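Local coordinates for methyltransferase-like protein 5 (Pyrococcus horikoshii, PDB 1WY7) that probably transfers methyl groups from S-adenosylmethionine to RNA, and is seen here with the by-product S-adenosyl-L-homocysteine bound in a Rossmann-like methyltransferase fold, at residues Asn20-Leu25 against Glu79-Ala84; Arg172-Ile177 against Arg192-Ile197; Asp114-Asn119 against Glu139-Val144. All blocks are in the same frame, centred on the assembly; numbering follows the deposited sequence.

Contact 1: residues Asn20-Leu25 against Glu79-Ala84; sequences NPKVWL and EVDKEA. With SAH (S-adenosyl-L-homocysteine), chain E.
Leu25 and Val80 meet at the S-adenosyl-L-homocysteine (SAH) pocket, where the loop Asn20-Leu25 closes over the turn that follows the second strand of the Rossmann-like core. Leu25 CD1 lies 4.2 Å from Val80 CG1, and both side chains also touch the adenine: Leu25 through CD2 near N7, Val80 through CG1, 3.6 Å from SAH C4. Next to them Glu79 grips the ribose, as an acidic residue at this strand end commonly does in the family. SAH O2' donates to Glu79 OE2 at 2.6 Å, and SAH O3' to Glu79 OE1 at 3.1 Å. A second bond on each oxygen fixes the carboxylate: Asp81 N reaches the anti lone pair of Glu79 OE2 at 2.8 Å, and Gly59 N binds OE1. Further out, the chain of Lys22 turns at its last torsion (chi4 57°), placing NZ between two acids. Lys22 NZ forms a salt bridge with Glu83 OE1 at 2.6 Å, coming from above the carboxylate plane (56° out of it), and a second, with only a weak hydrogen bond, to Asp81 OD1 at 3.2 Å. Asp81 is also the N-cap of helix 82-91, its OD2 accepting from Glu83 N at 3.0 Å, while its OD1 takes a bond from Gln27 NE2, which binds SAH as well. With an alanine in place of Lys22, Asp81 and Glu83 would probably lose the positive charge they share, and the loop its ionic tie to the helix start. The contact joins the loop between helices 6-13 and 32-44 to the junction of strand 74-79 with helix 82-91; Glu79 makes backbone bonds to Phe102 and Gly104, in and just after strand 99-103.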
loop_
_atom_site.group_PDB
_atom_site.type_symbol
_atom_site.label_atom_id
_atom_site.label_comp_id
_atom_site.label_asym_id
_atom_site.label_seq_id
_atom_site.Cartn_x
_atom_site.Cartn_y
_atom_site.Cartn_z
ATOM N N ASN A 20 1.754 -5.044 18.369
ATOM C CA ASN A 20 1.171 -6.364 18.592
ATOM C C ASN A 20 0.272 -6.660 17.397
ATOM O O ASN A 20 -0.936 -6.419 17.427
ATOM C CB ASN A 20 0.354 -6.402 19.888
ATOM C CG ASN A 20 0.138 -7.823 20.400
ATOM O OD1 ASN A 20 0.267 -8.799 19.652
ATOM N ND2 ASN A 20 -0.203 -7.942 21.681
ATOM N N PRO A 21 0.865 -7.199 16.324
ATOM C CA PRO A 21 0.160 -7.536 15.086
ATOM C C PRO A 21 -1.126 -8.326 15.259
ATOM O O PRO A 21 -1.142 -9.372 15.906
ATOM C CB PRO A 21 1.193 -8.344 14.303
ATOM C CG PRO A 21 2.489 -7.863 14.823
ATOM C CD PRO A 21 2.239 -7.729 16.293
ATOM N N LYS A 22 -2.198 -7.822 14.659
ATOM C CA LYS A 22 -3.486 -8.493 14.698
ATOM C C LYS A 22 -3.537 -9.279 13.391
ATOM O O LYS A 22 -3.748 -8.713 12.317
ATOM C CB LYS A 22 -4.609 -7.453 14.786
ATOM C CG LYS A 22 -4.533 -6.608 16.058
ATOM C CD LYS A 22 -5.449 -5.391 16.016
ATOM C CE LYS A 22 -5.580 -4.749 17.398
ATOM N NZ LYS A 22 -4.261 -4.357 17.973
ATOM N N VAL A 23 -3.325 -10.588 13.479
ATOM C CA VAL A 23 -3.296 -11.405 12.278
ATOM C C VAL A 23 -4.578 -11.405 11.462
ATOM O O VAL A 23 -4.517 -11.483 10.232
ATOM C CB VAL A 23 -2.868 -12.861 12.596
ATOM C CG1 VAL A 23 -2.803 -13.686 11.306
ATOM C CG2 VAL A 23 -1.499 -12.861 13.282
ATOM N N TRP A 24 -5.729 -11.294 12.120
ATOM C CA TRP A 24 -7.002 -11.296 11.403
ATOM C C TRP A 24 -7.160 -10.047 10.543
ATOM O O TRP A 24 -8.084 -9.951 9.736
ATOM C CB TRP A 24 -8.168 -11.413 12.388
ATOM C CG TRP A 24 -8.277 -10.285 13.315
ATOM C CD1 TRP A 24 -8.975 -9.130 13.124
ATOM C CD2 TRP A 24 -7.658 -10.178 14.595
ATOM N NE1 TRP A 24 -8.830 -8.306 14.212
ATOM C CE2 TRP A 24 -8.024 -8.926 15.133
ATOM C CE3 TRP A 24 -6.825 -11.019 15.346
ATOM C CZ2 TRP A 24 -7.587 -8.491 16.393
ATOM C CZ3 TRP A 24 -6.388 -10.590 16.595
ATOM C CH2 TRP A 24 -6.770 -9.336 17.106
ATOM N N LEU A 25 -6.258 -9.092 10.729
ATOM C CA LEU A 25 -6.272 -7.862 9.946
ATOM C C LEU A 25 -5.049 -7.860 9.021
ATOM O O LEU A 25 -4.748 -6.850 8.381
ATOM C CB LEU A 25 -6.206 -6.629 10.854
ATOM C CG LEU A 25 -7.394 -6.272 11.746
ATOM C CD1 LEU A 25 -7.108 -4.939 12.437
ATOM C CD2 LEU A 25 -8.661 -6.171 10.907
ATOM N N GLU A 79 -6.179 3.930 8.043
ATOM C CA GLU A 79 -5.917 2.749 8.851
ATOM C C GLU A 79 -7.017 2.579 9.906
ATOM O O GLU A 79 -7.374 3.533 10.597
ATOM C CB GLU A 79 -4.554 2.910 9.522
ATOM C CG GLU A 79 -4.250 1.923 10.621
ATOM C CD GLU A 79 -4.261 0.501 10.129
ATOM O OE1 GLU A 79 -3.574 0.200 9.131
ATOM O OE2 GLU A 79 -4.956 -0.318 10.746
ATOM N N VAL A 80 -7.539 1.360 10.042
ATOM C CA VAL A 80 -8.615 1.092 10.999
ATOM C C VAL A 80 -8.143 0.893 12.437
ATOM O O VAL A 80 -8.911 1.085 13.377
ATOM C CB VAL A 80 -9.420 -0.172 10.602
ATOM C CG1 VAL A 80 -8.563 -1.412 10.786
ATOM C CG2 VAL A 80 -10.697 -0.276 11.437
ATOM N N ASP A 81 -6.879 0.524 12.606
ATOM C CA ASP A 81 -6.352 0.252 13.930
ATOM C C ASP A 81 -5.510 1.363 14.568
ATOM O O ASP A 81 -4.394 1.645 14.137
ATOM C CB ASP A 81 -5.559 -1.056 13.885
ATOM C CG ASP A 81 -5.074 -1.493 15.252
ATOM O OD1 ASP A 81 -4.352 -2.506 15.327
ATOM O OD2 ASP A 81 -5.410 -0.829 16.258
ATOM N N LYS A 82 -6.060 1.970 15.615
ATOM C CA LYS A 82 -5.395 3.046 16.347
ATOM C C LYS A 82 -3.983 2.674 16.804
ATOM O O LYS A 82 -3.064 3.496 16.741
ATOM C CB LYS A 82 -6.234 3.437 17.568
ATOM C CG LYS A 82 -5.533 4.350 18.578
ATOM C CD LYS A 82 -4.997 5.630 17.938
ATOM C CE LYS A 82 -4.640 6.686 18.999
ATOM N NZ LYS A 82 -3.753 6.159 20.082
ATOM N N GLU A 83 -3.817 1.444 17.273
ATOM C CA GLU A 83 -2.512 0.979 17.738
ATOM C C GLU A 83 -1.452 0.997 16.643
ATOM O O GLU A 83 -0.260 1.128 16.918
ATOM C CB GLU A 83 -2.637 -0.427 18.307
ATOM C CG GLU A 83 -3.336 -0.471 19.647
ATOM C CD GLU A 83 -3.741 -1.879 20.022
ATOM O OE1 GLU A 83 -4.766 -2.366 19.485
ATOM O OE2 GLU A 83 -3.024 -2.500 20.840
ATOM N N ALA A 84 -1.895 0.857 15.399
ATOM C CA ALA A 84 -0.986 0.894 14.266
ATOM C C ALA A 84 -0.656 2.359 13.998
ATOM O O ALA A 84 0.476 2.698 13.660
ATOM C CB ALA A 84 -1.647 0.251 13.037
HETATM N N SAH E . 2.678 -1.913 7.458
HETATM C CA SAH E . 2.205 -1.971 6.060
HETATM C CB SAH E . 0.690 -2.230 6.101
HETATM C CG SAH E . 0.526 -3.707 6.083
HETATM S SD SAH E . -1.070 -4.542 6.181
HETATM C C SAH E . 2.625 -0.684 5.403
HETATM O O SAH E . 3.574 -0.025 5.929
HETATM O OXT SAH E . 1.951 -0.383 4.361
HETATM C "C5'" SAH E . -2.313 -3.328 5.797
HETATM C "C4'" SAH E . -3.129 -2.693 6.933
HETATM O "O4'" SAH E . -4.540 -2.780 6.612
HETATM C "C3'" SAH E . -3.067 -3.387 8.295
HETATM O "O3'" SAH E . -2.189 -2.543 9.068
HETATM C "C2'" SAH E . -4.488 -3.318 8.878
HETATM O "O2'" SAH E . -4.723 -2.899 10.203
HETATM C "C1'" SAH E . -5.246 -2.521 7.802
HETATM N N9 SAH E . -6.634 -2.922 7.618
HETATM C C8 SAH E . -7.218 -4.176 7.621
HETATM N N7 SAH E . -8.509 -4.161 7.400
HETATM C C5 SAH E . -8.809 -2.813 7.237
HETATM C C6 SAH E . -10.010 -2.106 6.961
HETATM N N6 SAH E . -11.192 -2.740 6.793
HETATM N N1 SAH E . -9.987 -0.735 6.859
HETATM C C2 SAH E . -8.801 -0.103 7.017
HETATM N N3 SAH E . -7.594 -0.659 7.278
HETATM C C4 SAH E . -7.662 -2.035 7.374
#

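Contact 2: residues Arg172-Ile177 against Arg192-Ile197; sequences RLTTKI and RITVDI
With CG1 set between the backbone N and the carbonyl carbon in both Ile177 (chi1 62°) and Ile193 (chi1 49°), the two side chains lie side by side and point the same way. Their CG1 atoms come within 3.4 Å, tighter than normal van der Waals contact. Ile177 CG2 crosses to Val195 CG2 at 4.0 Å, roughly at a right angle. On the opposite face Thr174 OG1 donates to Asp196 OD2 at 2.7 Å, nearly along the C-O axis. Arg172 passes its CG and CD over the same carboxylate; its NE is 3.8 Å from Asp196 OD2, a long salt bridge in which the oxygen lies well out of the guanidinium plane, so charge alone acts. Arg155 binds the other carboxylate oxygen, leaving Asp196 flanked by two positive groups. Backbone bonds in both directions link Leu173 with Ile197, Thr175 with Val195 and Ile177 with Ile193. The face bearing these three pairs turns to helix 32-44 and to Phe122. This is the antiparallel hairpin of strands 167-179 and 191-202 that completes the seven-stranded sheet of the methyltransferase fold, in the order 3-2-1-4-5-7-6.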
loop_
_atom_site.group_PDB
_atom_site.type_symbol
_atom_site.label_atom_id
_atom_site.label_comp_id
_atom_site.label_asym_id
_atom_site.label_seq_id
_atom_site.Cartn_x
_atom_site.Cartn_y
_atom_site.Cartn_z
ATOM N N ARG A 172 2.619 -4.608 -14.070
ATOM C CA ARG A 172 2.515 -5.658 -13.068
ATOM C C ARG A 172 3.920 -6.217 -12.890
ATOM O O ARG A 172 4.468 -6.836 -13.804
ATOM C CB ARG A 172 1.563 -6.785 -13.502
ATOM C CG ARG A 172 1.335 -7.840 -12.400
ATOM C CD ARG A 172 0.625 -9.098 -12.897
ATOM N NE ARG A 172 1.550 -10.008 -13.570
ATOM C CZ ARG A 172 1.187 -11.068 -14.286
ATOM N NH1 ARG A 172 2.112 -11.831 -14.856
ATOM N NH2 ARG A 172 -0.097 -11.367 -14.446
ATOM N N LEU A 173 4.507 -5.974 -11.724
ATOM C CA LEU A 173 5.842 -6.464 -11.428
ATOM C C LEU A 173 5.707 -7.596 -10.430
ATOM O O LEU A 173 4.957 -7.493 -9.456
ATOM C CB LEU A 173 6.718 -5.356 -10.835
ATOM C CG LEU A 173 6.751 -3.969 -11.499
ATOM C CD1 LEU A 173 8.044 -3.290 -11.085
ATOM C CD2 LEU A 173 6.655 -4.050 -13.016
ATOM N N THR A 174 6.436 -8.677 -10.665
ATOM C CA THR A 174 6.369 -9.815 -9.769
ATOM C C THR A 174 7.663 -9.984 -8.972
ATOM O O THR A 174 8.760 -9.984 -9.541
ATOM C CB THR A 174 6.061 -11.093 -10.560
ATOM O OG1 THR A 174 4.923 -10.857 -11.402
ATOM C CG2 THR A 174 5.757 -12.251 -9.620
ATOM N N THR A 175 7.523 -10.092 -7.651
ATOM C CA THR A 175 8.656 -10.267 -6.738
ATOM C C THR A 175 8.301 -11.162 -5.567
ATOM O O THR A 175 7.132 -11.354 -5.239
ATOM C CB THR A 175 9.151 -8.946 -6.095
ATOM O OG1 THR A 175 8.056 -8.033 -5.980
ATOM C CG2 THR A 175 10.287 -8.334 -6.894
ATOM N N LYS A 176 9.334 -11.689 -4.924
ATOM C CA LYS A 176 9.165 -12.552 -3.769
ATOM C C LYS A 176 9.478 -11.724 -2.539
ATOM O O LYS A 176 10.483 -11.013 -2.501
ATOM C CB LYS A 176 10.142 -13.728 -3.840
ATOM C CG LYS A 176 10.351 -14.251 -5.252
ATOM C CD LYS A 176 11.199 -15.518 -5.294
ATOM C CE LYS A 176 10.376 -16.744 -4.938
ATOM N NZ LYS A 176 11.126 -18.006 -5.179
ATOM N N ILE A 177 8.614 -11.788 -1.537
ATOM C CA ILE A 177 8.867 -11.047 -0.310
ATOM C C ILE A 177 9.013 -12.038 0.824
ATOM O O ILE A 177 8.645 -13.204 0.693
ATOM C CB ILE A 177 7.721 -10.071 0.035
ATOM C CG1 ILE A 177 6.414 -10.842 0.270
ATOM C CG2 ILE A 177 7.571 -9.040 -1.086
ATOM C CD1 ILE A 177 5.264 -9.961 0.741
ATOM N N ARG A 192 7.974 -16.806 2.850
ATOM C CA ARG A 192 8.318 -16.313 1.518
ATOM C C ARG A 192 7.195 -16.510 0.509
ATOM O O ARG A 192 6.910 -17.638 0.103
ATOM C CB ARG A 192 9.584 -17.009 0.997
ATOM C CG ARG A 192 10.868 -16.659 1.746
ATOM C CD ARG A 192 11.003 -17.443 3.050
ATOM N NE ARG A 192 11.819 -18.649 2.903
ATOM C CZ ARG A 192 13.097 -18.641 2.531
ATOM N NH1 ARG A 192 13.705 -17.491 2.267
ATOM N NH2 ARG A 192 13.773 -19.780 2.427
ATOM N N ILE A 193 6.552 -15.418 0.111
ATOM C CA ILE A 193 5.480 -15.493 -0.875
ATOM C C ILE A 193 5.821 -14.655 -2.094
ATOM O O ILE A 193 6.666 -13.769 -2.042
ATOM C CB ILE A 193 4.122 -14.955 -0.349
ATOM C CG1 ILE A 193 4.329 -13.589 0.294
ATOM C CG2 ILE A 193 3.484 -15.947 0.598
ATOM C CD1 ILE A 193 3.039 -12.809 0.493
ATOM N N THR A 194 5.139 -14.938 -3.192
ATOM C CA THR A 194 5.356 -14.204 -4.411
ATOM C C THR A 194 4.159 -13.302 -4.631
ATOM O O THR A 194 3.022 -13.767 -4.645
ATOM C CB THR A 194 5.504 -15.156 -5.576
ATOM O OG1 THR A 194 6.548 -16.087 -5.272
ATOM C CG2 THR A 194 5.842 -14.388 -6.846
ATOM N N VAL A 195 4.416 -12.008 -4.785
ATOM C CA VAL A 195 3.344 -11.049 -5.004
ATOM C C VAL A 195 3.530 -10.282 -6.314
ATOM O O VAL A 195 4.627 -10.235 -6.879
ATOM C CB VAL A 195 3.262 -9.993 -3.840
ATOM C CG1 VAL A 195 2.921 -10.677 -2.510
ATOM C CG2 VAL A 195 4.587 -9.245 -3.709
ATOM N N ASP A 196 2.434 -9.702 -6.792
ATOM C CA ASP A 196 2.432 -8.880 -7.988
ATOM C C ASP A 196 2.183 -7.464 -7.490
ATOM O O ASP A 196 1.358 -7.244 -6.594
ATOM C CB ASP A 196 1.283 -9.247 -8.936
ATOM C CG ASP A 196 1.482 -10.577 -9.619
ATOM O OD1 ASP A 196 0.487 -11.319 -9.729
ATOM O OD2 ASP A 196 2.617 -10.880 -10.047
ATOM N N ILE A 197 2.907 -6.514 -8.059
ATOM C CA ILE A 197 2.721 -5.114 -7.730
ATOM C C ILE A 197 2.009 -4.573 -8.972
ATOM O O ILE A 197 2.554 -4.613 -10.082
ATOM C CB ILE A 197 4.073 -4.405 -7.524
ATOM C CG1 ILE A 197 4.821 -5.068 -6.367
ATOM C CG2 ILE A 197 3.847 -2.922 -7.270
ATOM C CD1 ILE A 197 6.176 -4.470 -6.086
#

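Contact 3: residues Asp114-Asn119 against Glu139-Val144; sequences DIVIMN and EISDVV
Val116 and Val143 make the one backbone hydrogen bond between these segments, Val116 N to Val143 O at 3.1 Å with an N-H...O angle of 163°. The strands run parallel, and a weaker CA-H...O contact supports the pairing, Val144 CA to Val116 O at 3.6 Å. The other polar group is Ser141 OG, at the first residue to leave the helix: anti to the backbone N (chi1 -179°), it lies 2.9 Å from Asp114 O and 3.0 Å from Val143 O. Asp142 forms a salt bridge with Arg112, and Asp114 OD2 accepts from Val52 N on the neighbouring strand 52-56. Apolar contacts make up the rest. Val116 CG2 packs at 3.6 Å on Ser141 CB and also against Ile140 CG1, the two side chains crossing at about a right angle. The CE methyl of Met118, a selenomethionine, reaches Val144 CG1 at 4.3 Å. On the other face Ile115 CG1 lies alongside Val143 CB at 4.1 Å. Strand 115-118 leads into Asn119, which lines the SAH pocket and starts an Asn-Pro-Pro-Phe sequence matching the N6-adenine methyltransferase signature, consistent with a methyltransferase active site. Branched aliphatic packing with few polar atoms, gathered where helix 131-140 passes to strand 143-149, suits the buried core of this beta-alpha-beta unit.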
loop_
_atom_site.group_PDB
_atom_site.type_symbol
_atom_site.label_atom_id
_atom_site.label_comp_id
_atom_site.label_asym_id
_atom_site.label_seq_id
_atom_site.Cartn_x
_atom_site.Cartn_y
_atom_site.Cartn_z
ATOM N N ASP A 114 -4.955 12.184 -5.782
ATOM C CA ASP A 114 -4.317 12.015 -7.093
ATOM C C ASP A 114 -3.895 10.568 -7.315
ATOM O O ASP A 114 -4.075 10.014 -8.407
ATOM C CB ASP A 114 -3.056 12.881 -7.227
ATOM C CG ASP A 114 -3.352 14.372 -7.279
ATOM O OD1 ASP A 114 -4.319 14.771 -7.964
ATOM O OD2 ASP A 114 -2.598 15.146 -6.647
ATOM N N ILE A 115 -3.321 9.961 -6.280
ATOM C CA ILE A 115 -2.831 8.591 -6.375
ATOM C C ILE A 115 -3.128 7.749 -5.135
ATOM O O ILE A 115 -3.160 8.245 -4.014
ATOM C CB ILE A 115 -1.261 8.557 -6.604
ATOM C CG1 ILE A 115 -0.901 8.836 -8.066
ATOM C CG2 ILE A 115 -0.688 7.193 -6.251
ATOM C CD1 ILE A 115 -0.937 10.264 -8.439
ATOM N N VAL A 116 -3.350 6.461 -5.353
ATOM C CA VAL A 116 -3.542 5.549 -4.250
ATOM C C VAL A 116 -2.400 4.527 -4.288
ATOM O O VAL A 116 -2.056 4.014 -5.351
ATOM C CB VAL A 116 -4.864 4.736 -4.340
ATOM C CG1 VAL A 116 -4.814 3.626 -3.317
ATOM C CG2 VAL A 116 -6.095 5.623 -4.098
ATOM N N ILE A 117 -1.808 4.254 -3.133
ATOM C CA ILE A 117 -0.788 3.223 -3.027
ATOM C C ILE A 117 -1.282 2.377 -1.867
ATOM O O ILE A 117 -1.825 2.914 -0.897
ATOM C CB ILE A 117 0.609 3.793 -2.716
ATOM C CG1 ILE A 117 0.604 4.543 -1.379
ATOM C CG2 ILE A 117 1.046 4.694 -3.867
ATOM C CD1 ILE A 117 1.955 5.199 -1.029
HETATM N N MSE A 118 -1.134 1.062 -1.968
HETATM C CA MSE A 118 -1.597 0.209 -0.896
HETATM C C MSE A 118 -1.057 -1.213 -0.921
HETATM O O MSE A 118 -0.765 -1.774 -1.979
HETATM C CB MSE A 118 -3.146 0.165 -0.880
HETATM C CG MSE A 118 -3.823 -0.338 -2.170
HETATM SE SE MSE A 118 -5.650 -0.302 -2.071
HETATM C CE MSE A 118 -6.072 -1.220 -3.503
ATOM N N ASN A 119 -0.922 -1.765 0.280
ATOM C CA ASN A 119 -0.499 -3.141 0.518
ATOM C C ASN A 119 -1.698 -3.625 1.338
ATOM O O ASN A 119 -1.600 -3.793 2.552
ATOM C CB ASN A 119 0.777 -3.170 1.376
ATOM C CG ASN A 119 1.257 -4.582 1.680
ATOM O OD1 ASN A 119 2.221 -4.769 2.417
ATOM N ND2 ASN A 119 0.591 -5.578 1.114
ATOM N N GLU A 139 -12.648 4.266 -6.609
ATOM C CA GLU A 139 -13.601 5.335 -6.350
ATOM C C GLU A 139 -12.949 6.712 -6.159
ATOM O O GLU A 139 -13.411 7.710 -6.714
ATOM C CB GLU A 139 -14.381 4.967 -5.078
ATOM C CG GLU A 139 -15.711 5.643 -4.901
ATOM C CD GLU A 139 -16.066 5.865 -3.433
ATOM O OE1 GLU A 139 -15.776 4.982 -2.596
ATOM O OE2 GLU A 139 -16.641 6.930 -3.121
ATOM N N ILE A 140 -11.867 6.765 -5.379
ATOM C CA ILE A 140 -11.222 8.045 -5.077
ATOM C C ILE A 140 -10.040 8.503 -5.928
ATOM O O ILE A 140 -9.566 9.626 -5.762
ATOM C CB ILE A 140 -10.753 8.109 -3.594
ATOM C CG1 ILE A 140 -9.622 7.104 -3.340
ATOM C CG2 ILE A 140 -11.909 7.809 -2.665
ATOM C CD1 ILE A 140 -8.936 7.284 -1.973
ATOM N N SER A 141 -9.558 7.665 -6.835
ATOM C CA SER A 141 -8.414 8.062 -7.652
ATOM C C SER A 141 -8.490 7.515 -9.068
ATOM O O SER A 141 -9.292 6.633 -9.357
ATOM C CB SER A 141 -7.110 7.581 -6.993
ATOM O OG SER A 141 -5.965 7.974 -7.745
ATOM N N ASP A 142 -7.650 8.049 -9.950
ATOM C CA ASP A 142 -7.593 7.589 -11.336
ATOM C C ASP A 142 -6.352 6.718 -11.574
ATOM O O ASP A 142 -6.242 6.060 -12.613
ATOM C CB ASP A 142 -7.600 8.779 -12.301
ATOM C CG ASP A 142 -8.991 9.385 -12.476
ATOM O OD1 ASP A 142 -9.074 10.541 -12.947
ATOM O OD2 ASP A 142 -9.995 8.702 -12.156
ATOM N N VAL A 143 -5.429 6.721 -10.608
ATOM C CA VAL A 143 -4.222 5.893 -10.674
ATOM C C VAL A 143 -4.054 5.141 -9.352
ATOM O O VAL A 143 -3.962 5.748 -8.285
ATOM C CB VAL A 143 -2.944 6.731 -10.933
ATOM C CG1 VAL A 143 -1.723 5.801 -10.959
ATOM C CG2 VAL A 143 -3.053 7.472 -12.266
ATOM N N VAL A 144 -3.999 3.815 -9.427
ATOM C CA VAL A 144 -3.871 2.977 -8.238
ATOM C C VAL A 144 -2.692 2.014 -8.297
ATOM O O VAL A 144 -2.471 1.361 -9.321
ATOM C CB VAL A 144 -5.154 2.118 -8.034
ATOM C CG1 VAL A 144 -4.979 1.178 -6.856
ATOM C CG2 VAL A 144 -6.365 3.024 -7.874
#

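Overall arrangement
Along the chain the three contacts follow in series, contact 1 closing first, then contact 3, then contact 2. Contacts 2 and 3 lie within the seven-stranded mixed sheet; contact 1 lies at its margin, where strand 74-79 passes into helix 82-91. Contact 3 joins strands 115-118 and 143-149 near the middle, and contact 2 pairs strand 191-202, neighbour of 143-149, with the outermost strand 167-179. Centres of contacts 2 and 3 are about 19 Å apart; that of contact 1 is about 23 Å from contact 2 and about 22 Å from contact 3. Contact 1 holds the ribose and adenine of SAH, and contact 3 leads into the pocket through Asn119; contact 2 is sheet structure, its Ile177 side chain about 9 Å from SAH.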